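Local coordinates for extracellular solute-binding protein, family 5 (Chelativorans sp., PDB 6WM6) that binds EDTA and other aminopolycarboxylates in the periplasm, probably handing them to an ABC transporter for uptake, at residues A[324-329]-A[378-383]. Numbering follows the deposited sequence.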
ATOM      1  N   ARG A 324      22.837  15.478   6.440  1.00 16.95           N
ATOM      2  CA  ARG A 324      21.550  14.804   6.622  1.00 17.28           C
ATOM      3  C   ARG A 324      21.039  15.000   8.036  1.00 16.37           C
ATOM      4  O   ARG A 324      19.878  15.408   8.247  1.00 16.56           O
ATOM      5  CB  ARG A 324      21.662  13.313   6.317  1.00 17.49           C
ATOM      6  CG  ARG A 324      22.044  13.033   4.875  1.00 17.52           C
ATOM      7  CD  ARG A 324      21.735  11.595   4.449  1.00 17.77           C
ATOM      8  NE  ARG A 324      22.361  10.501   5.198  1.00 17.16           N
ATOM      9  CZ  ARG A 324      23.563   9.994   4.927  1.00 17.86           C
ATOM     10  NH1 ARG A 324      24.313  10.522   3.970  1.00 18.94           N
ATOM     11  NH2 ARG A 324      23.997   8.955   5.616  1.00 18.59           N
ATOM     12  N   LYS A 325      21.887  14.720   9.031  1.00 17.20           N
ATOM     13  CA  LYS A 325      21.444  14.831  10.413  1.00 17.60           C
ATOM     14  C   LYS A 325      21.110  16.264  10.786  1.00 18.13           C
ATOM     15  O   LYS A 325      20.150  16.509  11.530  1.00 18.65           O
ATOM     16  CB  LYS A 325      22.482  14.231  11.358  1.00 19.08           C
ATOM     17  CG  LYS A 325      22.585  12.728  11.200  1.00 19.72           C
ATOM     18  CD  LYS A 325      23.544  12.066  12.163  1.00 21.53           C
ATOM     19  CE  LYS A 325      23.453  10.563  11.961  1.00 26.06           C
ATOM     20  NZ  LYS A 325      24.291   9.770  12.893  1.00 33.58           N
ATOM     21  N   ALA A 326      21.864  17.232  10.269  1.00 18.10           N
ATOM     22  CA  ALA A 326      21.567  18.621  10.579  1.00 19.10           C
ATOM     23  C   ALA A 326      20.223  19.034  10.003  1.00 17.96           C
ATOM     24  O   ALA A 326      19.404  19.664  10.692  1.00 18.92           O
ATOM     25  CB  ALA A 326      22.674  19.529  10.041  1.00 19.85           C
ATOM     26  N   VAL A 327      19.958  18.664   8.753  1.00 17.17           N
ATOM     27  CA  VAL A 327      18.663  18.974   8.141  1.00 18.91           C
ATOM     28  C   VAL A 327      17.530  18.351   8.938  1.00 17.67           C
ATOM     29  O   VAL A 327      16.521  19.013   9.241  1.00 18.20           O
ATOM     30  CB  VAL A 327      18.658  18.541   6.662  1.00 19.08           C
ATOM     31  CG1 VAL A 327      17.231  18.438   6.106  1.00 21.24           C
ATOM     32  CG2 VAL A 327      19.521  19.503   5.847  1.00 20.27           C
ATOM     33  N   LEU A 328      17.671  17.076   9.292  1.00 17.25           N
ATOM     34  CA  LEU A 328      16.579  16.410  10.003  1.00 17.31           C
ATOM     35  C   LEU A 328      16.364  17.004  11.389  1.00 18.97           C
ATOM     36  O   LEU A 328      15.222  17.077  11.860  1.00 18.62           O
ATOM     37  CB  LEU A 328      16.822  14.912  10.104  1.00 17.32           C
ATOM     38  CG  LEU A 328      16.896  14.145   8.776  1.00 17.61           C
ATOM     39  CD1 LEU A 328      16.911  12.656   9.047  1.00 17.84           C
ATOM     40  CD2 LEU A 328      15.774  14.559   7.865  1.00 17.90           C
ATOM     41  N   THR A 329      17.431  17.469  12.039  1.00 18.69           N
ATOM     42  CA  THR A 329      17.310  18.072  13.362  1.00 18.34           C
ATOM     43  C   THR A 329      16.627  19.432  13.289  1.00 19.59           C
ATOM     44  O   THR A 329      15.838  19.782  14.180  1.00 19.58           O
ATOM     45  CB  THR A 329      18.704  18.173  13.969  1.00 18.37           C
ATOM     46  OG1 THR A 329      19.257  16.864  14.124  1.00 19.54           O
ATOM     47  CG2 THR A 329      18.691  18.852  15.347  1.00 19.99           C
ATOM     48  N   GLU A 378      19.881  25.397  16.777  1.00 26.38           N
ATOM     49  CA  GLU A 378      21.204  25.506  17.382  1.00 26.21           C
ATOM     50  C   GLU A 378      21.915  24.158  17.407  1.00 26.55           C
ATOM     51  O   GLU A 378      23.118  24.078  17.141  1.00 26.26           O
ATOM     52  CB  GLU A 378      21.115  26.143  18.765  1.00 37.95           C
ATOM     53  CG  GLU A 378      20.729  27.627  18.725  1.00 55.08           C
ATOM     54  CD  GLU A 378      21.597  28.444  17.775  1.00 66.31           C
ATOM     55  OE1 GLU A 378      22.838  28.298  17.823  1.00 70.58           O
ATOM     56  OE2 GLU A 378      21.034  29.216  16.966  1.00 66.25           O
ATOM     57  N   LYS A 379      21.179  23.073  17.671  1.00 25.30           N
ATOM     58  CA  LYS A 379      21.807  21.757  17.605  1.00 24.01           C
ATOM     59  C   LYS A 379      22.214  21.422  16.173  1.00 22.62           C
ATOM     60  O   LYS A 379      23.313  20.890  15.942  1.00 23.22           O
ATOM     61  CB  LYS A 379      20.867  20.693  18.178  1.00 24.00           C
ATOM     62  CG  LYS A 379      21.459  19.301  18.197  1.00 28.28           C
ATOM     63  CD  LYS A 379      20.520  18.298  18.855  1.00 40.44           C
ATOM     64  CE  LYS A 379      21.272  17.089  19.395  1.00 66.23           C
ATOM     65  NZ  LYS A 379      21.931  16.285  18.327  1.00 75.19           N
ATOM     66  N   ALA A 380      21.337  21.719  15.202  1.00 21.07           N
ATOM     67  CA  ALA A 380      21.668  21.471  13.806  1.00 20.61           C
ATOM     68  C   ALA A 380      22.916  22.240  13.387  1.00 23.06           C
ATOM     69  O   ALA A 380      23.793  21.697  12.688  1.00 20.97           O
ATOM     70  CB  ALA A 380      20.482  21.865  12.931  1.00 20.92           C
ATOM     71  N   LYS A 381      23.022  23.515  13.791  1.00 21.73           N
ATOM     72  CA  LYS A 381      24.215  24.291  13.466  1.00 22.44           C
ATOM     73  C   LYS A 381      25.448  23.671  14.103  1.00 24.07           C
ATOM     74  O   LYS A 381      26.524  23.671  13.498  1.00 24.78           O
ATOM     75  CB  LYS A 381      24.044  25.735  13.934  1.00 22.57           C
ATOM     76  CG  LYS A 381      23.150  26.576  13.063  1.00 26.67           C
ATOM     77  CD  LYS A 381      23.009  27.979  13.660  1.00 40.06           C
ATOM     78  CE  LYS A 381      22.217  28.916  12.766  1.00 59.21           C
ATOM     79  NZ  LYS A 381      22.031  30.240  13.427  1.00 63.61           N
ATOM     80  N   GLY A 382      25.310  23.136  15.317  1.00 22.62           N
ATOM     81  CA  GLY A 382      26.432  22.469  15.957  1.00 25.39           C
ATOM     82  C   GLY A 382      26.891  21.246  15.192  1.00 23.21           C
ATOM     83  O   GLY A 382      28.088  21.015  15.025  1.00 23.27           O
ATOM     84  N   ILE A 383      25.940  20.438  14.713  1.00 21.20           N
ATOM     85  CA  ILE A 383      26.284  19.277  13.897  1.00 21.04           C
ATOM     86  C   ILE A 383      27.092  19.715  12.685  1.00 21.15           C
ATOM     87  O   ILE A 383      28.098  19.092  12.322  1.00 21.53           O
ATOM     88  CB  ILE A 383      24.999  18.523  13.487  1.00 20.48           C
ATOM     89  CG1 ILE A 383      24.347  17.899  14.732  1.00 21.72           C
ATOM     90  CG2 ILE A 383      25.308  17.460  12.461  1.00 22.02           C
ATOM     91  CD1 ILE A 383      22.918  17.416  14.498  1.00 23.51           C
TER
HETATM   92  O   HOH W   1      20.200  15.396  16.234  1.00 22.63           O
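Two short antiparallel helices, 321-330 and 377-386, lie side by side in this family 5 solute-binding protein, and small residues let them come close: A326 and A380 lie level with each other, their CA atoms 4.3 Å apart. The axes of the segments 324-329 and 378-383 approach to 8.2 Å and run at 174°, almost exactly antiparallel. Each alanine methyl leans on the other's backbone. CB of A380 sits 3.3 Å from A326 O, and CB of A326 lies 3.6 Å from A380 O, so both methyls meet a carbonyl oxygen.

I383 brings the largest of the side chains directed at helix 321-330. Its CG2 packs against CB of A326, while its CD1 comes to 3.7 Å from T329 OG1, the two side chains crossing at a slant. The far side of helix 321-330 carries V327 and L328 onto strand 305-311, so the pairing adds helix 377-386 as an outer layer on a sheet-backed helix, far out from the centre of the chain.

T329 works with both its branches. A chi1 of -62° sets OG1 beside the backbone N and swings CG2 anti to it, across to the backbone N of A380 and against the aliphatic chain of K379, which crosses it at about a right angle. OG1 donates to K325 O at 2.8 Å, tilted 33° from the carbonyl plane; the T329 amide reaches the same oxygen from the opposite face. A water then donates to OG1 and accepts from K379 NZ, the lysine chain bending at chi4 to meet it. A valine in place of T329 would probably keep much of the methyl packing but rob K325 O of its side-chain donor and break the water link to K379 NZ. Nearby, D376 accepts from the K379 amide through OD1 and joins T329 by a backbone hydrogen bond.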